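Local atomic coordinates of glucokinase (Leishmania braziliensis MHOM/BR/75/M2904, PDB entry 6EDI), a protein that probably phosphorylates D-glucose at the expense of ATP, acting as a glucokinase with an actin-like ATPase fold. Residues E24-T29 and L92-K97; C45-T50 and G113-P118; K183-D188 and F384-T389; V347-N352 and L391-S396. One frame throughout, in Å; residues are numbered along the deposited sequence.

Interaction 1: E24-T29 and L92-K97; sequences EQLALT and LQHLKK
H94 of helix 84-98 reaches across to the start of helix 26-32 and is the largest contributor to this contact. Its CB leaves the helix toward the other segment, and a trans first torsion (chi1 169°) carries the imidazole outward from its own backbone. Beyond CG, ring atom CD2 lies 3.5 Å from L26 CB. On the other side of the ring H94 CE1 comes within 3.3 Å of E24 O, which sits at the ring edge near its plane. The tip, NE2, accepts the backbone N-H of A27, with A27 N 3.1 Å from H94 NE2 and an angle of 159° at the hydrogen. The donor is only 2° out of the imidazole plane. A27 CB also approaches H94 NE2, at 3.7 Å. Next to these residues, L95 and L26 bring their CD2 methyls together at 3.6 Å, and F56 of strand 51-58 touches both leucines. A27 N belongs to the first turn of its helix, where amides have no preceding carbonyl of the same helix to bond, so H94 acts as a side-chain acceptor from the neighbouring helix. Accepting this bond implies that NE2 carries no proton, consistent with a neutral ring protonated at ND1.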
loop_
_atom_site.group_PDB
_atom_site.type_symbol
_atom_site.label_atom_id
_atom_site.label_comp_id
_atom_site.label_asym_id
_atom_site.label_seq_id
_atom_site.Cartn_x
_atom_site.Cartn_y
_atom_site.Cartn_z
ATOM N N GLU A 24 28.653 -13.697 26.363
ATOM C CA GLU A 24 29.175 -13.658 27.724
ATOM C C GLU A 24 29.407 -12.217 28.192
ATOM O O GLU A 24 29.388 -11.938 29.394
ATOM C CB GLU A 24 30.460 -14.491 27.831
ATOM C CG GLU A 24 30.321 -15.949 27.361
ATOM C CD GLU A 24 30.187 -16.096 25.837
ATOM O OE1 GLU A 24 30.881 -15.367 25.090
ATOM O OE2 GLU A 24 29.371 -16.931 25.389
ATOM N N GLN A 25 29.603 -11.303 27.243
ATOM C CA GLN A 25 29.896 -9.901 27.560
ATOM C C GLN A 25 28.645 -9.031 27.664
ATOM O O GLN A 25 28.766 -7.822 27.830
ATOM C CB GLN A 25 30.790 -9.266 26.490
ATOM C CG GLN A 25 32.166 -9.880 26.280
ATOM C CD GLN A 25 32.842 -9.308 25.036
ATOM O OE1 GLN A 25 32.295 -9.381 23.924
ATOM N NE2 GLN A 25 34.023 -8.718 25.219
ATOM N N LEU A 26 27.460 -9.627 27.548
ATOM C CA LEU A 26 26.213 -8.844 27.506
ATOM C C LEU A 26 25.969 -7.989 28.754
ATOM O O LEU A 26 25.875 -6.766 28.661
ATOM C CB LEU A 26 24.990 -9.718 27.186
ATOM C CG LEU A 26 23.619 -9.030 27.157
ATOM C CD1 LEU A 26 23.584 -7.906 26.138
ATOM C CD2 LEU A 26 22.503 -10.025 26.877
ATOM N N ALA A 27 25.861 -8.621 29.917
ATOM C CA ALA A 27 25.549 -7.866 31.131
ATOM C C ALA A 27 26.648 -6.846 31.410
ATOM O O ALA A 27 26.388 -5.715 31.800
ATOM C CB ALA A 27 25.389 -8.801 32.296
ATOM N N LEU A 28 27.884 -7.276 31.205
ATOM C CA LEU A 28 29.058 -6.420 31.299
ATOM C C LEU A 28 28.917 -5.139 30.469
ATOM O O LEU A 28 29.318 -4.046 30.892
ATOM C CB LEU A 28 30.259 -7.241 30.832
ATOM C CG LEU A 28 31.638 -6.699 30.480
ATOM C CD1 LEU A 28 32.636 -7.865 30.538
ATOM C CD2 LEU A 28 31.676 -6.047 29.103
ATOM N N THR A 29 28.362 -5.297 29.273
ATOM C CA THR A 29 28.164 -4.198 28.342
ATOM C C THR A 29 26.994 -3.336 28.801
ATOM O O THR A 29 27.067 -2.104 28.767
ATOM C CB THR A 29 27.921 -4.753 26.935
ATOM O OG1 THR A 29 29.147 -5.296 26.431
ATOM C CG2 THR A 29 27.420 -3.670 25.977
ATOM N N LEU A 92 18.210 -14.485 27.645
ATOM C CA LEU A 92 17.394 -14.312 28.833
ATOM C C LEU A 92 18.051 -14.963 30.059
ATOM O O LEU A 92 18.182 -14.327 31.099
ATOM C CB LEU A 92 15.985 -14.857 28.578
ATOM C CG LEU A 92 14.807 -14.099 29.193
ATOM C CD1 LEU A 92 15.242 -12.746 29.735
ATOM C CD2 LEU A 92 13.681 -13.932 28.182
ATOM N N GLN A 93 18.498 -16.211 29.927
ATOM C CA GLN A 93 19.189 -16.884 31.027
ATOM C C GLN A 93 20.491 -16.165 31.392
ATOM O O GLN A 93 20.900 -16.164 32.555
ATOM C CB GLN A 93 19.454 -18.367 30.714
ATOM C CG GLN A 93 18.203 -19.203 30.356
ATOM C CD GLN A 93 17.018 -19.017 31.306
ATOM O OE1 GLN A 93 15.878 -18.842 30.863
ATOM N NE2 GLN A 93 17.277 -19.077 32.610
ATOM N N HIS A 94 21.136 -15.535 30.414
ATOM C CA HIS A 94 22.365 -14.793 30.696
ATOM C C HIS A 94 22.075 -13.541 31.507
ATOM O O HIS A 94 22.847 -13.183 32.395
ATOM C CB HIS A 94 23.094 -14.384 29.417
ATOM C CG HIS A 94 24.206 -13.404 29.647
ATOM N ND1 HIS A 94 25.500 -13.800 29.907
ATOM C CD2 HIS A 94 24.217 -12.050 29.660
ATOM C CE1 HIS A 94 26.261 -12.732 30.069
ATOM N NE2 HIS A 94 25.508 -11.656 29.925
ATOM N N LEU A 95 20.983 -12.854 31.174
ATOM C CA LEU A 95 20.601 -11.647 31.895
ATOM C C LEU A 95 20.229 -11.945 33.348
ATOM O O LEU A 95 20.572 -11.177 34.243
ATOM C CB LEU A 95 19.448 -10.919 31.194
ATOM C CG LEU A 95 19.727 -10.291 29.827
ATOM C CD1 LEU A 95 18.436 -9.699 29.253
ATOM C CD2 LEU A 95 20.798 -9.228 29.933
ATOM N N LYS A 96 19.523 -13.051 33.581
ATOM C CA LYS A 96 19.124 -13.421 34.941
ATOM C C LYS A 96 20.325 -13.928 35.744
ATOM O O LYS A 96 20.362 -13.800 36.967
ATOM C CB LYS A 96 18.030 -14.497 34.927
ATOM C CG LYS A 96 16.957 -14.351 33.838
ATOM C CD LYS A 96 15.952 -13.234 34.090
ATOM C CE LYS A 96 14.521 -13.754 33.999
ATOM N NZ LYS A 96 14.374 -14.721 32.866
ATOM N N LYS A 97 21.305 -14.496 35.046
ATOM C CA LYS A 97 22.489 -15.065 35.689
ATOM C C LYS A 97 23.607 -14.046 35.905
ATOM O O LYS A 97 24.408 -14.194 36.831
ATOM C CB LYS A 97 23.052 -16.229 34.869
ATOM C CG LYS A 97 22.313 -17.558 34.979
ATOM C CD LYS A 97 23.034 -18.591 34.127
ATOM C CE LYS A 97 22.324 -19.930 34.103
ATOM N NZ LYS A 97 23.117 -20.948 33.354
#

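Interaction 2: C45-T50 and G113-P118; sequences CDVGGT and GAVSVP
C45 and V115 form the apolar centre: C45 SG lies 3.7 Å from V115 CG1, and C45 CB also approaches the second methyl, CG2. The sulfur gets there because it stands trans to its own backbone nitrogen (chi1 174°). V47 continues this apolar face, its CG2 loosely approaching CG1 of both V115 and V117, while V47 CB meets the ring of P118 at CD, 3.9 Å away. P118 CD also sits 3.1 Å from V47 O, where a proline ring offers no N-H for the next rung. Between these groups the backbones run parallel, their short axes 15° apart, and S116 bonds to both neighbours of D46. S116 N donates to C45 O at 2.9 Å, and V47 N donates to S116 O at 2.9 Å. At the polar edge the hydroxyl of S116 donates to the anti side of the D46 carboxylate, S116 OG to D46 OD2 3.1 Å. N400 adds a weak bond to the same oxygen. The sequence DVGGT from D46 to T50 resembles the glycine-rich phosphate-1 motif of this clan, consistent with a phosphate-binding turn. The pair lies inside the mixed sheet of the actin-like fold, with strand 51-58 beyond 41-48 and strand 152-156 beyond 110-117. Helix 84-98 packs F88 on C45 and V115 and L84 on V47 and V115, whereas helix 399-409 meets D46, A114 and S116.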
loop_
_atom_site.group_PDB
_atom_site.type_symbol
_atom_site.label_atom_id
_atom_site.label_comp_id
_atom_site.label_asym_id
_atom_site.label_seq_id
_atom_site.Cartn_x
_atom_site.Cartn_y
_atom_site.Cartn_z
ATOM N N CYS A 45 16.309 -7.940 16.525
ATOM C CA CYS A 45 16.774 -9.227 16.035
ATOM C C CYS A 45 16.610 -9.236 14.525
ATOM O O CYS A 45 15.599 -8.782 14.001
ATOM C CB CYS A 45 15.986 -10.375 16.674
ATOM S SG CYS A 45 16.353 -12.036 16.029
ATOM N N ASP A 46 17.626 -9.727 13.828
ATOM C CA ASP A 46 17.542 -9.873 12.385
ATOM C C ASP A 46 18.157 -11.215 12.017
ATOM O O ASP A 46 19.147 -11.640 12.623
ATOM C CB ASP A 46 18.252 -8.715 11.679
ATOM C CG ASP A 46 18.370 -8.924 10.172
ATOM O OD1 ASP A 46 19.368 -9.534 9.733
ATOM O OD2 ASP A 46 17.472 -8.472 9.421
ATOM N N VAL A 47 17.538 -11.900 11.058
ATOM C CA VAL A 47 18.056 -13.169 10.558
ATOM C C VAL A 47 18.510 -13.019 9.104
ATOM O O VAL A 47 17.811 -12.418 8.295
ATOM C CB VAL A 47 17.000 -14.264 10.653
ATOM C CG1 VAL A 47 17.572 -15.583 10.176
ATOM C CG2 VAL A 47 16.536 -14.409 12.083
ATOM N N GLY A 48 19.694 -13.530 8.783
ATOM C CA GLY A 48 20.193 -13.516 7.411
ATOM C C GLY A 48 21.416 -14.405 7.255
ATOM O O GLY A 48 22.407 -14.240 7.975
ATOM N N GLY A 49 21.359 -15.354 6.324
ATOM C CA GLY A 49 22.426 -16.332 6.193
ATOM C C GLY A 49 22.389 -17.345 7.325
ATOM O O GLY A 49 21.356 -17.961 7.581
ATOM N N THR A 50 23.520 -17.519 8.000
ATOM C CA THR A 50 23.608 -18.428 9.140
ATOM C C THR A 50 23.602 -17.661 10.430
ATOM O O THR A 50 24.010 -18.182 11.471
ATOM C CB THR A 50 24.928 -19.204 9.149
ATOM O OG1 THR A 50 25.974 -18.402 8.578
ATOM C CG2 THR A 50 24.777 -20.463 8.383
ATOM N N GLY A 113 9.496 -5.813 21.005
ATOM C CA GLY A 113 10.438 -6.757 20.435
ATOM C C GLY A 113 10.052 -7.001 18.993
ATOM O O GLY A 113 8.865 -6.979 18.640
ATOM N N ALA A 114 11.054 -7.193 18.147
ATOM C CA ALA A 114 10.796 -7.392 16.726
ATOM C C ALA A 114 11.848 -8.297 16.111
ATOM O O ALA A 114 13.012 -8.262 16.505
ATOM C CB ALA A 114 10.785 -6.062 15.999
ATOM N N VAL A 115 11.438 -9.084 15.118
ATOM C CA VAL A 115 12.387 -9.911 14.389
ATOM C C VAL A 115 12.238 -9.675 12.902
ATOM O O VAL A 115 11.173 -9.918 12.341
ATOM C CB VAL A 115 12.222 -11.410 14.693
ATOM C CG1 VAL A 115 13.314 -12.219 13.963
ATOM C CG2 VAL A 115 12.305 -11.664 16.183
ATOM N N SER A 116 13.305 -9.169 12.285
ATOM C CA SER A 116 13.382 -9.023 10.831
ATOM C C SER A 116 13.854 -10.349 10.258
ATOM O O SER A 116 14.908 -10.857 10.655
ATOM C CB SER A 116 14.379 -7.928 10.448
ATOM O OG SER A 116 14.443 -7.764 9.039
ATOM N N VAL A 117 13.071 -10.910 9.339
ATOM C CA VAL A 117 13.399 -12.190 8.725
ATOM C C VAL A 117 13.395 -12.082 7.209
ATOM O O VAL A 117 12.605 -11.325 6.634
ATOM C CB VAL A 117 12.440 -13.319 9.180
ATOM C CG1 VAL A 117 12.597 -13.581 10.658
ATOM C CG2 VAL A 117 10.993 -12.967 8.850
ATOM N N PRO A 118 14.294 -12.830 6.554
ATOM C CA PRO A 118 14.405 -12.811 5.097
ATOM C C PRO A 118 13.511 -13.888 4.498
ATOM O O PRO A 118 13.988 -14.871 3.925
ATOM C CB PRO A 118 15.874 -13.163 4.867
ATOM C CG PRO A 118 16.192 -14.125 5.997
ATOM C CD PRO A 118 15.286 -13.737 7.165
#

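Interaction 3: K183-D188 and F384-T389; sequences KGTQWD and FLSRTT
S386 O is approached by two donors from T185. The backbone amide makes the sound bond, T185 N to S386 O 2.9 Å, lying in the carbonyl plane on a lone pair. The hydroxyl adds a weak one, T185 OG1 to S386 O 3.3 Å. A chi1 of 52° turns OG1 back between the backbone nitrogen and carbonyl carbon of T185, and there T185 OG1 also meets R387 CA at 3.1 Å. On the G184 side, G184 N donates to T389 OG1 at 2.9 Å. G184 CA lies 3.4 Å from R387 O, where the absence of a side chain lets the backbones approach. Q186 N gives R387 O a weak bond, and Q186 CB packs on R387 CB at 3.8 Å. Further out, one water donates to Q186 OE1 and accepts from R387 NH1, at the edge of the guanidinium; F384 CD1 lies over one face of that group. W187 CB leans on T389 OG1, while its indole NE1 is held by K194 O. The G184-W187 type I turn is thus joined to the loop before strand 389-393 chiefly through backbone amides and one threonine hydroxyl, and between these segments water links the guanidinium to Q186.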
loop_
_atom_site.group_PDB
_atom_site.type_symbol
_atom_site.label_atom_id
_atom_site.label_comp_id
_atom_site.label_asym_id
_atom_site.label_seq_id
_atom_site.Cartn_x
_atom_site.Cartn_y
_atom_site.Cartn_z
ATOM N N LYS A 183 14.324 17.370 -5.128
ATOM C CA LYS A 183 13.284 17.823 -4.238
ATOM C C LYS A 183 11.988 17.894 -5.027
ATOM O O LYS A 183 11.961 18.409 -6.140
ATOM C CB LYS A 183 13.663 19.184 -3.670
ATOM C CG LYS A 183 12.622 19.821 -2.779
ATOM C CD LYS A 183 13.093 21.194 -2.326
ATOM C CE LYS A 183 11.926 22.018 -1.859
ATOM N NZ LYS A 183 12.340 23.311 -1.224
ATOM N N GLY A 184 10.918 17.353 -4.461
ATOM C CA GLY A 184 9.623 17.388 -5.117
ATOM C C GLY A 184 8.900 18.703 -4.916
ATOM O O GLY A 184 9.174 19.441 -3.974
ATOM N N THR A 185 7.947 18.982 -5.797
ATOM C CA THR A 185 7.204 20.236 -5.760
ATOM C C THR A 185 6.352 20.405 -4.509
ATOM O O THR A 185 5.959 21.519 -4.166
ATOM C CB THR A 185 6.256 20.335 -6.954
ATOM O OG1 THR A 185 5.468 19.147 -7.012
ATOM C CG2 THR A 185 7.021 20.476 -8.246
ATOM N N GLN A 186 6.040 19.295 -3.849
ATOM C CA GLN A 186 5.125 19.298 -2.717
ATOM C C GLN A 186 5.848 19.313 -1.376
ATOM O O GLN A 186 5.203 19.300 -0.320
ATOM C CB GLN A 186 4.230 18.054 -2.791
ATOM C CG GLN A 186 2.932 18.152 -1.990
ATOM C CD GLN A 186 2.091 16.886 -2.062
ATOM O OE1 GLN A 186 2.608 15.789 -2.255
ATOM N NE2 GLN A 186 0.782 17.040 -1.904
ATOM N N TRP A 187 7.181 19.309 -1.408
ATOM C CA TRP A 187 7.955 19.240 -0.167
ATOM C C TRP A 187 7.679 20.423 0.762
ATOM O O TRP A 187 7.293 20.226 1.919
ATOM C CB TRP A 187 9.477 19.101 -0.406
ATOM C CG TRP A 187 10.177 19.108 0.933
ATOM C CD1 TRP A 187 10.837 20.157 1.527
ATOM C CD2 TRP A 187 10.200 18.034 1.873
ATOM N NE1 TRP A 187 11.281 19.785 2.782
ATOM C CE2 TRP A 187 10.901 18.484 3.015
ATOM C CE3 TRP A 187 9.707 16.723 1.857
ATOM C CZ2 TRP A 187 11.118 17.663 4.129
ATOM C CZ3 TRP A 187 9.915 15.913 2.966
ATOM C CH2 TRP A 187 10.616 16.383 4.084
ATOM N N ASP A 188 7.863 21.642 0.251
ATOM C CA ASP A 188 7.726 22.856 1.065
ATOM C C ASP A 188 6.348 22.990 1.698
ATOM O O ASP A 188 6.218 23.418 2.840
ATOM C CB ASP A 188 8.034 24.117 0.239
ATOM C CG ASP A 188 9.486 24.205 -0.192
ATOM O OD1 ASP A 188 10.340 23.558 0.446
ATOM O OD2 ASP A 188 9.765 24.928 -1.171
ATOM N N PHE A 384 1.932 14.562 -11.323
ATOM C CA PHE A 384 1.746 13.866 -10.046
ATOM C C PHE A 384 3.068 13.424 -9.436
ATOM O O PHE A 384 3.278 13.539 -8.226
ATOM C CB PHE A 384 0.879 12.613 -10.238
ATOM C CG PHE A 384 -0.607 12.875 -10.220
ATOM C CD1 PHE A 384 -1.231 13.337 -9.068
ATOM C CD2 PHE A 384 -1.385 12.610 -11.338
ATOM C CE1 PHE A 384 -2.619 13.560 -9.046
ATOM C CE2 PHE A 384 -2.757 12.830 -11.317
ATOM C CZ PHE A 384 -3.372 13.299 -10.179
ATOM N N LEU A 385 3.944 12.889 -10.280
ATOM C CA LEU A 385 5.160 12.219 -9.805
ATOM C C LEU A 385 6.221 13.217 -9.321
ATOM O O LEU A 385 6.986 12.928 -8.394
ATOM C CB LEU A 385 5.713 11.279 -10.887
ATOM C CG LEU A 385 4.872 10.048 -11.271
ATOM C CD1 LEU A 385 3.578 10.378 -12.003
ATOM C CD2 LEU A 385 5.676 9.109 -12.126
ATOM N N SER A 386 6.254 14.400 -9.933
ATOM C CA SER A 386 7.241 15.420 -9.569
ATOM C C SER A 386 6.964 16.046 -8.200
ATOM O O SER A 386 7.758 16.848 -7.707
ATOM C CB SER A 386 7.292 16.508 -10.641
ATOM O OG SER A 386 6.007 17.058 -10.845
ATOM N N ARG A 387 5.845 15.675 -7.584
ATOM C CA ARG A 387 5.540 16.140 -6.228
ATOM C C ARG A 387 6.472 15.514 -5.204
ATOM O O ARG A 387 6.655 16.051 -4.109
ATOM C CB ARG A 387 4.096 15.816 -5.853
ATOM C CG ARG A 387 3.057 16.441 -6.775
ATOM C CD ARG A 387 1.667 16.001 -6.355
ATOM N NE ARG A 387 0.604 16.597 -7.169
ATOM C CZ ARG A 387 -0.690 16.441 -6.922
ATOM N NH1 ARG A 387 -1.071 15.722 -5.877
ATOM N NH2 ARG A 387 -1.601 17.007 -7.712
ATOM N N THR A 388 7.056 14.374 -5.574
ATOM C CA THR A 388 7.799 13.525 -4.643
ATOM C C THR A 388 9.295 13.843 -4.564
ATOM O O THR A 388 9.975 13.958 -5.584
ATOM C CB THR A 388 7.588 12.024 -4.995
ATOM O OG1 THR A 388 6.190 11.713 -4.903
ATOM C CG2 THR A 388 8.372 11.117 -4.048
ATOM N N THR A 389 9.792 13.979 -3.337
ATOM C CA THR A 389 11.206 14.185 -3.065
ATOM C C THR A 389 11.890 12.822 -3.047
ATOM O O THR A 389 11.457 11.929 -2.314
ATOM C CB THR A 389 11.380 14.893 -1.702
ATOM O OG1 THR A 389 10.823 16.211 -1.783
ATOM C CG2 THR A 389 12.843 14.983 -1.293
HETATM O O HOH W 1 0.261 14.454 -3.748
#

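Interaction 4: V347-N352 and L391-S396; sequences VLMGDN and LRQVSS
V347 pairs with L391 in a parallel ladder of the mixed sheet, an inner pair of strands in the second half of the actin-like fold. Their side chains share one face, with V347 CG2 4.2 Å from L391 CB, a loose apolar touch to which V180 of strand 178-182 adds on the leucine. L348 carries the backbone bonds. Its N-H goes to L391 O, L348 N to L391 O 2.8 Å, and L348 O receives Q393 N at 2.9 Å. L348 and R392 point to the opposite face, where R392 meets S357 and F360. M349 lies just past the strand, M349 CB 3.3 Å from Q393 OE1. G350 follows with a positive phi of 104°, a value favouring glycine, and occupies the N-cap position of helix 351-355. Here a side chain replaces the backbone as partner: the trans chi1 of Q393 (-166°) and its extended chain carry the amide alongside M349, where OE1 takes the G350 amide, G350 N to Q393 OE1 2.9 Å. The other end of the same amide holds its own loop, Q393 NE2 donating to S395 O at 2.9 Å, with the acceptor only 8° out of the glutamine amide plane.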
loop_
_atom_site.group_PDB
_atom_site.type_symbol
_atom_site.label_atom_id
_atom_site.label_comp_id
_atom_site.label_asym_id
_atom_site.label_seq_id
_atom_site.Cartn_x
_atom_site.Cartn_y
_atom_site.Cartn_z
ATOM N N VAL A 347 12.529 6.696 -1.192
ATOM C CA VAL A 347 13.894 6.408 -0.766
ATOM C C VAL A 347 14.462 5.214 -1.518
ATOM O O VAL A 347 13.855 4.136 -1.564
ATOM C CB VAL A 347 13.946 6.104 0.727
ATOM C CG1 VAL A 347 15.318 5.509 1.094
ATOM C CG2 VAL A 347 13.651 7.355 1.542
ATOM N N LEU A 348 15.643 5.403 -2.100
ATOM C CA LEU A 348 16.343 4.309 -2.761
ATOM C C LEU A 348 17.463 3.898 -1.825
ATOM O O LEU A 348 18.311 4.723 -1.475
ATOM C CB LEU A 348 16.908 4.760 -4.114
ATOM C CG LEU A 348 15.999 4.885 -5.343
ATOM C CD1 LEU A 348 14.865 5.836 -5.095
ATOM C CD2 LEU A 348 16.814 5.333 -6.580
ATOM N N MET A 349 17.469 2.638 -1.397
ATOM C CA MET A 349 18.428 2.236 -0.370
ATOM C C MET A 349 19.019 0.839 -0.551
ATOM O O MET A 349 18.778 0.167 -1.563
ATOM C CB MET A 349 17.788 2.399 1.012
ATOM C CG MET A 349 16.792 1.318 1.405
ATOM S SD MET A 349 16.036 1.721 3.001
ATOM C CE MET A 349 15.634 0.118 3.651
ATOM N N GLY A 350 19.830 0.415 0.413
ATOM C CA GLY A 350 20.502 -0.872 0.315
ATOM C C GLY A 350 21.980 -0.754 -0.036
ATOM O O GLY A 350 22.428 0.292 -0.531
ATOM N N ASP A 351 22.723 -1.827 0.215
ATOM C CA ASP A 351 24.174 -1.861 -0.025
ATOM C C ASP A 351 24.571 -1.487 -1.463
ATOM O O ASP A 351 25.514 -0.714 -1.673
ATOM C CB ASP A 351 24.740 -3.246 0.325
ATOM C CG ASP A 351 24.460 -3.653 1.756
ATOM O OD1 ASP A 351 24.578 -2.798 2.662
ATOM O OD2 ASP A 351 24.121 -4.838 1.977
ATOM N N ASN A 352 23.846 -2.025 -2.442
ATOM C CA ASN A 352 24.090 -1.691 -3.839
ATOM C C ASN A 352 23.938 -0.220 -4.169
ATOM O O ASN A 352 24.743 0.330 -4.903
ATOM C CB ASN A 352 23.230 -2.534 -4.780
ATOM C CG ASN A 352 23.862 -3.881 -5.093
ATOM O OD1 ASN A 352 23.176 -4.901 -5.140
ATOM N ND2 ASN A 352 25.185 -3.891 -5.306
ATOM N N LEU A 391 15.237 10.412 -2.354
ATOM C CA LEU A 391 16.438 10.318 -1.525
ATOM C C LEU A 391 17.192 9.029 -1.845
ATOM O O LEU A 391 16.598 8.059 -2.312
ATOM C CB LEU A 391 16.076 10.340 -0.032
ATOM C CG LEU A 391 15.219 11.472 0.532
ATOM C CD1 LEU A 391 15.046 11.256 2.028
ATOM C CD2 LEU A 391 15.840 12.837 0.261
ATOM N N ARG A 392 18.490 9.027 -1.542
ATOM C CA ARG A 392 19.414 7.938 -1.822
ATOM C C ARG A 392 20.229 7.637 -0.583
ATOM O O ARG A 392 20.810 8.554 -0.013
ATOM C CB ARG A 392 20.436 8.454 -2.811
ATOM C CG ARG A 392 20.433 7.855 -4.138
ATOM C CD ARG A 392 21.421 8.663 -4.923
ATOM N NE ARG A 392 22.722 8.566 -4.293
ATOM C CZ ARG A 392 23.607 9.550 -4.254
ATOM N NH1 ARG A 392 23.324 10.705 -4.825
ATOM N NH2 ARG A 392 24.771 9.363 -3.654
ATOM N N GLN A 393 20.338 6.370 -0.197
ATOM C CA GLN A 393 21.239 6.009 0.897
ATOM C C GLN A 393 22.701 6.199 0.488
ATOM O O GLN A 393 23.098 5.783 -0.598
ATOM C CB GLN A 393 21.017 4.559 1.334
ATOM C CG GLN A 393 21.672 4.270 2.676
ATOM C CD GLN A 393 21.458 2.860 3.166
ATOM O OE1 GLN A 393 20.649 2.110 2.615
ATOM N NE2 GLN A 393 22.211 2.477 4.208
ATOM N N VAL A 394 23.502 6.812 1.366
ATOM C CA VAL A 394 24.929 7.005 1.095
ATOM C C VAL A 394 25.843 6.379 2.144
ATOM O O VAL A 394 27.020 6.129 1.867
ATOM C CB VAL A 394 25.288 8.493 0.931
ATOM C CG1 VAL A 394 24.560 9.086 -0.264
ATOM C CG2 VAL A 394 24.960 9.280 2.206
ATOM N N SER A 395 25.327 6.152 3.352
ATOM C CA SER A 395 26.149 5.592 4.431
ATOM C C SER A 395 25.565 4.266 4.882
ATOM O O SER A 395 24.362 4.175 5.165
ATOM C CB SER A 395 26.207 6.539 5.640
ATOM O OG SER A 395 26.413 7.893 5.268
ATOM N N SER A 396 26.406 3.241 4.962
ATOM C CA SER A 396 25.956 1.932 5.414
ATOM C C SER A 396 25.573 1.981 6.887
ATOM O O SER A 396 26.094 2.798 7.647
ATOM C CB SER A 396 27.043 0.882 5.185
ATOM O OG SER A 396 27.231 0.674 3.800
#

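Overall arrangement
Interactions 2 and 4 are both parallel strand pairs, one in each of the two six-stranded mixed sheets, with centres about 20 Å apart; interaction 4 lies nearer the centre of the chain. Both are buried and joined by backbone bonds, but a serine hydroxyl meets an aspartate in interaction 2, whereas a glutamine amide extends the pairing in interaction 4. Interactions 1 and 3 lie on opposite sides of the chain's centre, their own centres about 48 Å apart. Interaction 1 is a buried helix contact centred on one imidazole; its helix 84-98 also packs on the sheet of interaction 2. Interaction 3, partly buried, uses amides and water, and its T389 begins the strand used by interaction 4.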